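Local coordinates for uncharacterized protein (PDB 5F2H) that is of unknown function but is probably a hydrolase of the alpha/beta-hydrolase superfamily, at residues I11-L14 / N15-H19; Y30-I33 / M34-K38; D261-E264 / D265-E268. All blocks are in the same frame, centred on the assembly; numbering follows the deposited sequence.

Interaction 1: residues I11-L14 / N15-H19; sequences IQLL and NETLH
Ile11 and Asn15 sit one turn apart on helix 10-23 with their side chains alongside each other, both pointing the same way. The packing is carried by the branch methyl of Ile11: CG2 lies 3.4 Å from ND2 of the Asn15 amide. With CG turned back beside its own backbone N (chi1 -70°), Asn15 sets the amide close to this methyl. A second, looser touch is a van der Waals one between the CD1 methyl of Leu13 and the hydroxyl oxygen OG1 of Thr17, 3.8 Å apart.

Among the backbone bonds, four consecutive i to i+4 links run through the segment. Glu16 N reaches Gln12 O at 2.9 Å and an almost straight N-H angle of 175°, and Asn15 N reaches Ile11 O at 2.8 Å. Leu18 N closes on Leu14 O in the same manner.

The side-chain hydrogen bond comes from Thr17. Its hydroxyl stands beside the backbone N, a torsion (chi1 -45°) that points OG1 back along the helix toward Leu13 O, to which it donates. The modelled 2.5 Å is very short, and that exact length is doubtful. Because Thr17 N also donates to the same oxygen at 2.9 Å, one carbonyl is held by two donors of a single residue.

The two faces meet different neighbours. Leu13 and Thr17 face helix 26-37, whereas Asn15 ND2 hydrogen-bonds to His294 O of the second subunit and Ile11 packs on Asp295 there. Chemically, the contact would let Thr17 lie buried with its hydroxyl probably satisfied by Leu13 O, within the helix's own backbone, and leaves the Asn15 amide to bridge the dimer interface.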
loop_
_atom_site.group_PDB
_atom_site.type_symbol
_atom_site.label_atom_id
_atom_site.label_comp_id
_atom_site.label_asym_id
_atom_site.label_seq_id
_atom_site.Cartn_x
_atom_site.Cartn_y
_atom_site.Cartn_z
ATOM N N ILE B 11 11.839 -28.333 10.229
ATOM C CA ILE B 11 10.651 -29.084 10.621
ATOM C C ILE B 11 10.466 -30.396 9.849
ATOM O O ILE B 11 10.009 -31.406 10.418
ATOM C CB ILE B 11 9.393 -28.217 10.510
ATOM C CG1 ILE B 11 9.466 -27.065 11.510
ATOM C CG2 ILE B 11 8.161 -29.046 10.795
ATOM C CD1 ILE B 11 8.362 -26.051 11.333
ATOM N N GLN B 12 10.780 -30.391 8.561
ATOM C CA GLN B 12 10.632 -31.613 7.790
ATOM C C GLN B 12 11.595 -32.635 8.352
ATOM O O GLN B 12 11.210 -33.768 8.653
ATOM C CB GLN B 12 10.886 -31.355 6.327
ATOM C CG GLN B 12 9.838 -30.453 5.724
ATOM C CD GLN B 12 10.194 -30.018 4.340
ATOM O OE1 GLN B 12 11.119 -30.538 3.722
ATOM N NE2 GLN B 12 9.460 -29.047 3.837
ATOM N N LEU B 13 12.844 -32.229 8.529
ATOM C CA LEU B 13 13.807 -33.131 9.078
ATOM C C LEU B 13 13.242 -33.735 10.365
ATOM O O LEU B 13 13.122 -34.953 10.477
ATOM C CB LEU B 13 15.117 -32.407 9.398
ATOM C CG LEU B 13 16.146 -33.301 10.111
ATOM C CD1 LEU B 13 16.605 -34.459 9.232
ATOM C CD2 LEU B 13 17.331 -32.475 10.563
ATOM N N LEU B 14 12.874 -32.884 11.325
ATOM C CA LEU B 14 12.343 -33.383 12.612
ATOM C C LEU B 14 11.130 -34.302 12.480
ATOM O O LEU B 14 11.085 -35.351 13.120
ATOM C CB LEU B 14 12.069 -32.235 13.597
ATOM C CG LEU B 14 13.308 -31.413 14.015
ATOM C CD1 LEU B 14 12.895 -30.270 14.901
ATOM C CD2 LEU B 14 14.364 -32.235 14.728
ATOM N N ASN B 15 10.177 -33.946 11.624
ATOM C CA ASN B 15 8.987 -34.792 11.448
ATOM C C ASN B 15 9.310 -36.145 10.841
ATOM O O ASN B 15 8.863 -37.173 11.345
ATOM C CB ASN B 15 7.885 -34.088 10.653
ATOM C CG ASN B 15 7.232 -32.961 11.427
ATOM O OD1 ASN B 15 7.260 -32.937 12.650
ATOM N ND2 ASN B 15 6.582 -32.062 10.720
ATOM N N GLU B 16 10.089 -36.162 9.768
ATOM C CA GLU B 16 10.441 -37.445 9.162
ATOM C C GLU B 16 11.268 -38.306 10.082
ATOM O O GLU B 16 11.116 -39.516 10.116
ATOM C CB GLU B 16 11.142 -37.291 7.813
ATOM C CG GLU B 16 10.180 -37.029 6.681
ATOM C CD GLU B 16 9.393 -38.284 6.324
ATOM O OE1 GLU B 16 9.326 -39.209 7.168
ATOM O OE2 GLU B 16 8.870 -38.372 5.188
ATOM N N THR B 17 12.133 -37.679 10.854
ATOM C CA THR B 17 12.967 -38.449 11.738
ATOM C C THR B 17 12.042 -39.187 12.696
ATOM O O THR B 17 12.158 -40.397 12.836
ATOM C CB THR B 17 13.940 -37.559 12.496
ATOM O OG1 THR B 17 14.536 -36.625 11.598
ATOM C CG2 THR B 17 15.001 -38.395 13.163
ATOM N N LEU B 18 11.133 -38.454 13.357
ATOM C CA LEU B 18 10.153 -39.075 14.271
ATOM C C LEU B 18 9.377 -40.167 13.521
ATOM O O LEU B 18 9.315 -41.306 13.960
ATOM C CB LEU B 18 9.182 -38.035 14.829
ATOM C CG LEU B 18 9.732 -36.983 15.819
ATOM C CD1 LEU B 18 8.775 -35.825 16.054
ATOM C CD2 LEU B 18 10.137 -37.615 17.149
ATOM N N HIS B 19 8.828 -39.844 12.359
ATOM C CA HIS B 19 8.094 -40.841 11.594
ATOM C C HIS B 19 8.899 -42.120 11.517
ATOM O O HIS B 19 8.426 -43.190 11.870
ATOM C CB HIS B 19 7.792 -40.335 10.190
ATOM C CG HIS B 19 7.091 -41.344 9.331
ATOM N ND1 HIS B 19 7.759 -42.174 8.454
ATOM C CD2 HIS B 19 5.780 -41.681 9.242
ATOM C CE1 HIS B 19 6.887 -42.960 7.845
ATOM N NE2 HIS B 19 5.682 -42.684 8.309
#

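Interaction 2: residues Y30-I33 / M34-K38; sequences YTYI and MEHAK
Met34, present as selenomethionine, lies over a face of the Tyr30 ring in a Met-aromatic contact one turn along helix 26-37, the second helix of a hairpin with helix 10-23 in the N-terminal helical domain. The bend at the second torsion of Met34 (chi2 -60°) carries the selenium toward the tyrosine, and the bend at the third turns only the terminal methyl, leaving CE 3.8 Å from OH of Tyr30. CG makes a CH-pi contact 3.8 Å from the centroid of the Tyr30 ring, and SE sits obliquely at 4.1 Å from the same centroid, nearer the hydroxyl end. Tyr30 lets this happen by swinging its ring away from its backbone N (chi1 169°). The same ring also packs on Leu54 and Ala55 of helix 44-58.

A second pair repeats the spacing on another face of the helix. Tyr32 also holds CG opposite its backbone N, while His36 places its imidazole beside its own N. The two rings meet face to face, centroids 4.0 Å apart and planes inclined at 24°, with ND1 of His36 over the centre of the tyrosine ring. Around them stand Glu16, Thr17 and Leu13 of helix 10-23, and Met8.

What fixes the rotation of the imidazole is a hydrogen bond to the helix itself. ND1 of His36 donates to Tyr32 O at 2.9 Å, with that oxygen close to the imidazole plane but the donor well above the carbonyl plane. His36 N donates to the same oxygen, so one carbonyl serves two donors, and ND1 must carry the proton. On the buried side, Ile33 and Ala37 approach more loosely: CG1 of Ile33 lies 4.1 Å from CB of Ala37.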
loop_
_atom_site.group_PDB
_atom_site.type_symbol
_atom_site.label_atom_id
_atom_site.label_comp_id
_atom_site.label_asym_id
_atom_site.label_seq_id
_atom_site.Cartn_x
_atom_site.Cartn_y
_atom_site.Cartn_z
ATOM N N TYR B 30 17.998 -42.941 13.783
ATOM C CA TYR B 30 19.284 -42.324 14.122
ATOM C C TYR B 30 20.082 -42.206 12.828
ATOM O O TYR B 30 20.662 -41.163 12.511
ATOM C CB TYR B 30 20.051 -43.177 15.144
ATOM C CG TYR B 30 21.478 -42.724 15.319
ATOM C CD1 TYR B 30 21.813 -41.769 16.259
ATOM C CD2 TYR B 30 22.483 -43.215 14.488
ATOM C CE1 TYR B 30 23.112 -41.323 16.377
ATOM C CE2 TYR B 30 23.786 -42.784 14.614
ATOM C CZ TYR B 30 24.090 -41.835 15.558
ATOM O OH TYR B 30 25.382 -41.406 15.680
ATOM N N THR B 31 20.109 -43.301 12.087
ATOM C CA THR B 31 20.786 -43.317 10.809
ATOM C C THR B 31 20.155 -42.273 9.890
ATOM O O THR B 31 20.869 -41.605 9.157
ATOM C CB THR B 31 20.686 -44.696 10.145
ATOM O OG1 THR B 31 21.401 -45.664 10.925
ATOM C CG2 THR B 31 21.279 -44.661 8.756
ATOM N N TYR B 32 18.833 -42.106 9.941
ATOM C CA TYR B 32 18.171 -41.132 9.057
ATOM C C TYR B 32 18.632 -39.707 9.305
ATOM O O TYR B 32 19.098 -39.019 8.389
ATOM C CB TYR B 32 16.634 -41.181 9.178
ATOM C CG TYR B 32 15.906 -40.221 8.218
ATOM C CD1 TYR B 32 15.656 -38.888 8.567
ATOM C CD2 TYR B 32 15.474 -40.648 6.968
ATOM C CE1 TYR B 32 14.996 -38.020 7.701
ATOM C CE2 TYR B 32 14.822 -39.787 6.096
ATOM C CZ TYR B 32 14.596 -38.474 6.458
ATOM O OH TYR B 32 13.956 -37.612 5.587
ATOM N N ILE B 33 18.492 -39.265 10.549
ATOM C CA ILE B 33 18.875 -37.909 10.908
ATOM C C ILE B 33 20.357 -37.636 10.679
ATOM O O ILE B 33 20.715 -36.504 10.359
ATOM C CB ILE B 33 18.492 -37.569 12.364
ATOM C CG1 ILE B 33 18.586 -36.059 12.615
ATOM C CG2 ILE B 33 19.332 -38.359 13.349
ATOM C CD1 ILE B 33 18.056 -35.631 13.968
HETATM N N MSE B 34 21.207 -38.653 10.842
HETATM C CA MSE B 34 22.644 -38.471 10.633
HETATM C C MSE B 34 22.873 -37.952 9.236
HETATM O O MSE B 34 23.513 -36.919 9.069
HETATM C CB MSE B 34 23.457 -39.749 10.877
HETATM C CG MSE B 34 23.459 -40.242 12.331
HETATM SE SE MSE B 34 24.222 -38.878 13.567
HETATM C CE MSE B 34 26.084 -38.881 12.949
ATOM N N GLU B 35 22.282 -38.628 8.246
ATOM C CA GLU B 35 22.399 -38.289 6.821
ATOM C C GLU B 35 21.708 -36.998 6.351
ATOM O O GLU B 35 22.213 -36.275 5.485
ATOM C CB GLU B 35 21.838 -39.462 5.966
ATOM C CG GLU B 35 21.827 -39.188 4.452
ATOM C CD GLU B 35 21.221 -40.301 3.591
ATOM O OE1 GLU B 35 21.363 -41.498 3.920
ATOM O OE2 GLU B 35 20.639 -39.966 2.533
ATOM N N HIS B 36 20.551 -36.702 6.903
ATOM C CA HIS B 36 19.814 -35.538 6.459
ATOM C C HIS B 36 19.985 -34.257 7.244
ATOM O O HIS B 36 19.644 -33.190 6.747
ATOM C CB HIS B 36 18.345 -35.922 6.377
ATOM C CG HIS B 36 18.085 -37.039 5.420
ATOM N ND1 HIS B 36 18.075 -38.363 5.805
ATOM C CD2 HIS B 36 17.867 -37.033 4.084
ATOM C CE1 HIS B 36 17.844 -39.125 4.752
ATOM N NE2 HIS B 36 17.709 -38.342 3.695
ATOM N N ALA B 37 20.523 -34.342 8.454
ATOM C CA ALA B 37 20.710 -33.152 9.284
ATOM C C ALA B 37 21.719 -32.186 8.695
ATOM O O ALA B 37 21.583 -30.983 8.860
ATOM C CB ALA B 37 21.129 -33.543 10.695
ATOM N N LYS B 38 22.723 -32.720 8.009
ATOM C CA LYS B 38 23.776 -31.890 7.406
ATOM C C LYS B 38 23.313 -30.726 6.543
ATOM O O LYS B 38 22.689 -30.919 5.499
ATOM C CB LYS B 38 24.787 -32.702 6.584
ATOM C CG LYS B 38 25.442 -33.861 7.321
ATOM C CD LYS B 38 26.790 -34.260 6.733
ATOM C CE LYS B 38 27.828 -33.167 6.984
ATOM N NZ LYS B 38 29.179 -33.486 6.448
#

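Interaction 3: residues D261-E264 / D265-E268; sequences DQDE and DCFE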
loop_
_atom_site.group_PDB
_atom_site.type_symbol
_atom_site.label_atom_id
_atom_site.label_comp_id
_atom_site.label_asym_id
_atom_site.label_seq_id
_atom_site.Cartn_x
_atom_site.Cartn_y
_atom_site.Cartn_z
ATOM N N ASP B 261 -18.077 14.268 -26.935
ATOM C CA ASP B 261 -18.433 14.449 -28.342
ATOM C C ASP B 261 -18.922 15.842 -28.763
ATOM O O ASP B 261 -19.346 16.014 -29.903
ATOM C CB ASP B 261 -19.470 13.405 -28.749
ATOM C CG ASP B 261 -20.743 13.509 -27.947
ATOM O OD1 ASP B 261 -20.765 14.263 -26.948
ATOM O OD2 ASP B 261 -21.722 12.825 -28.308
ATOM N N GLN B 262 -18.881 16.824 -27.865
ATOM C CA GLN B 262 -19.307 18.194 -28.192
ATOM C C GLN B 262 -18.139 19.156 -27.983
ATOM O O GLN B 262 -18.313 20.375 -27.995
ATOM C CB GLN B 262 -20.457 18.619 -27.278
ATOM C CG GLN B 262 -21.675 17.708 -27.319
ATOM C CD GLN B 262 -22.384 17.718 -28.655
ATOM O OE1 GLN B 262 -22.373 18.718 -29.373
ATOM N NE2 GLN B 262 -23.071 16.625 -28.959
ATOM N N ASP B 263 -16.948 18.587 -27.815
ATOM C CA ASP B 263 -15.732 19.343 -27.563
ATOM C C ASP B 263 -15.111 19.808 -28.876
ATOM O O ASP B 263 -14.228 19.164 -29.424
ATOM C CB ASP B 263 -14.791 18.439 -26.783
ATOM C CG ASP B 263 -13.574 19.151 -26.277
ATOM O OD1 ASP B 263 -13.210 20.225 -26.802
ATOM O OD2 ASP B 263 -12.979 18.598 -25.340
ATOM N N GLU B 264 -15.571 20.961 -29.342
ATOM C CA GLU B 264 -15.128 21.535 -30.596
ATOM C C GLU B 264 -13.611 21.651 -30.774
ATOM O O GLU B 264 -13.124 21.582 -31.901
ATOM C CB GLU B 264 -15.810 22.885 -30.832
ATOM C CG GLU B 264 -15.612 23.406 -32.245
ATOM C CD GLU B 264 -16.377 24.686 -32.503
ATOM O OE1 GLU B 264 -16.275 25.220 -33.632
ATOM O OE2 GLU B 264 -17.089 25.141 -31.578
ATOM N N ASP B 265 -12.865 21.824 -29.687
ATOM C CA ASP B 265 -11.416 21.950 -29.796
ATOM C C ASP B 265 -10.634 20.661 -29.660
ATOM O O ASP B 265 -9.598 20.526 -30.293
ATOM C CB ASP B 265 -10.859 22.919 -28.735
ATOM C CG ASP B 265 -11.262 24.364 -28.970
ATOM O OD1 ASP B 265 -11.932 24.657 -29.985
ATOM O OD2 ASP B 265 -10.869 25.220 -28.147
ATOM N N CYS B 266 -11.124 19.701 -28.884
ATOM C CA CYS B 266 -10.350 18.486 -28.655
ATOM C C CYS B 266 -10.886 17.127 -29.055
ATOM O O CYS B 266 -10.268 16.122 -28.705
ATOM C CB CYS B 266 -9.998 18.424 -27.167
ATOM S SG CYS B 266 -9.056 19.849 -26.622
ATOM N N PHE B 267 -12.009 17.038 -29.748
ATOM C CA PHE B 267 -12.471 15.708 -30.105
ATOM C C PHE B 267 -11.691 15.245 -31.341
ATOM O O PHE B 267 -11.467 14.052 -31.523
ATOM C CB PHE B 267 -13.980 15.638 -30.278
ATOM C CG PHE B 267 -14.505 14.231 -30.239
ATOM C CD1 PHE B 267 -14.522 13.539 -29.036
ATOM C CD2 PHE B 267 -14.990 13.607 -31.367
ATOM C CE1 PHE B 267 -14.963 12.233 -28.965
ATOM C CE2 PHE B 267 -15.452 12.305 -31.303
ATOM C CZ PHE B 267 -15.441 11.619 -30.099
ATOM N N GLU B 268 -11.261 16.205 -32.164
ATOM C CA GLU B 268 -10.453 15.942 -33.357
ATOM C C GLU B 268 -9.095 15.291 -33.081
ATOM O O GLU B 268 -8.861 14.136 -33.433
ATOM C CB GLU B 268 -10.075 17.267 -34.058
ATOM C CG GLU B 268 -11.170 18.065 -34.764
ATOM C CD GLU B 268 -11.588 17.498 -36.105
ATOM O OE1 GLU B 268 -12.514 18.069 -36.711
ATOM O OE2 GLU B 268 -10.977 16.517 -36.573
#
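Two sets of torsions bring Asp263 to Cys266 and Asp265: the backbone of Asp263 (phi -85°, psi 87°) makes it the centre of an inverse gamma turn, and a first side-chain torsion of -172° swings its carboxylate across to the start of the next helix. In this alpha/beta hydrolase fold the turn belongs to the loop joining strand 254-260 to helix 267-279.

OD1 of Asp263 accepts from Cys266 N at 3.0 Å, met from well above the carboxylate plane, and takes a weak bond from Asp265 N at 3.3 Å. The backbone carbonyl of Asp263 adds a second set of bonds, with Phe267 N donating to Asp263 O at 3.1 Å; Cys266 N adds only a weak bond. Side chain and main chain of one aspartate together therefore hold the turn that leads into the helix, with Cys266 at the N-cap. Asp263 and Cys266 also pack on His294, and Cys266 touches a probable nucleophile elbow, consistent with a place beside a Ser-His-Asp catalytic site.

The Phe267 ring turns one face to Asp261, whose CA lies 4.2 Å from the Phe267 centroid.

Overall arrangement
Interactions 1 and 2 lie on consecutive helices of the N-terminal domain, their centres about 10 Å apart, and touch directly: CD1 of Leu13 is 3.6 Å from CB of His36, and CG2 of Thr17 is 3.7 Å from CB of Ile33. Interaction 3 belongs to the hydrolase domain at the far end of the same chain, its centre about 72 Å from that of interaction 1 and 77 Å from that of interaction 2. The dimer brings the two regions together: interaction 1 packs on the loop of Lys293, His294 and Asp295 of the second subunit, whose own-chain counterpart borders interaction 3 and the probable active site.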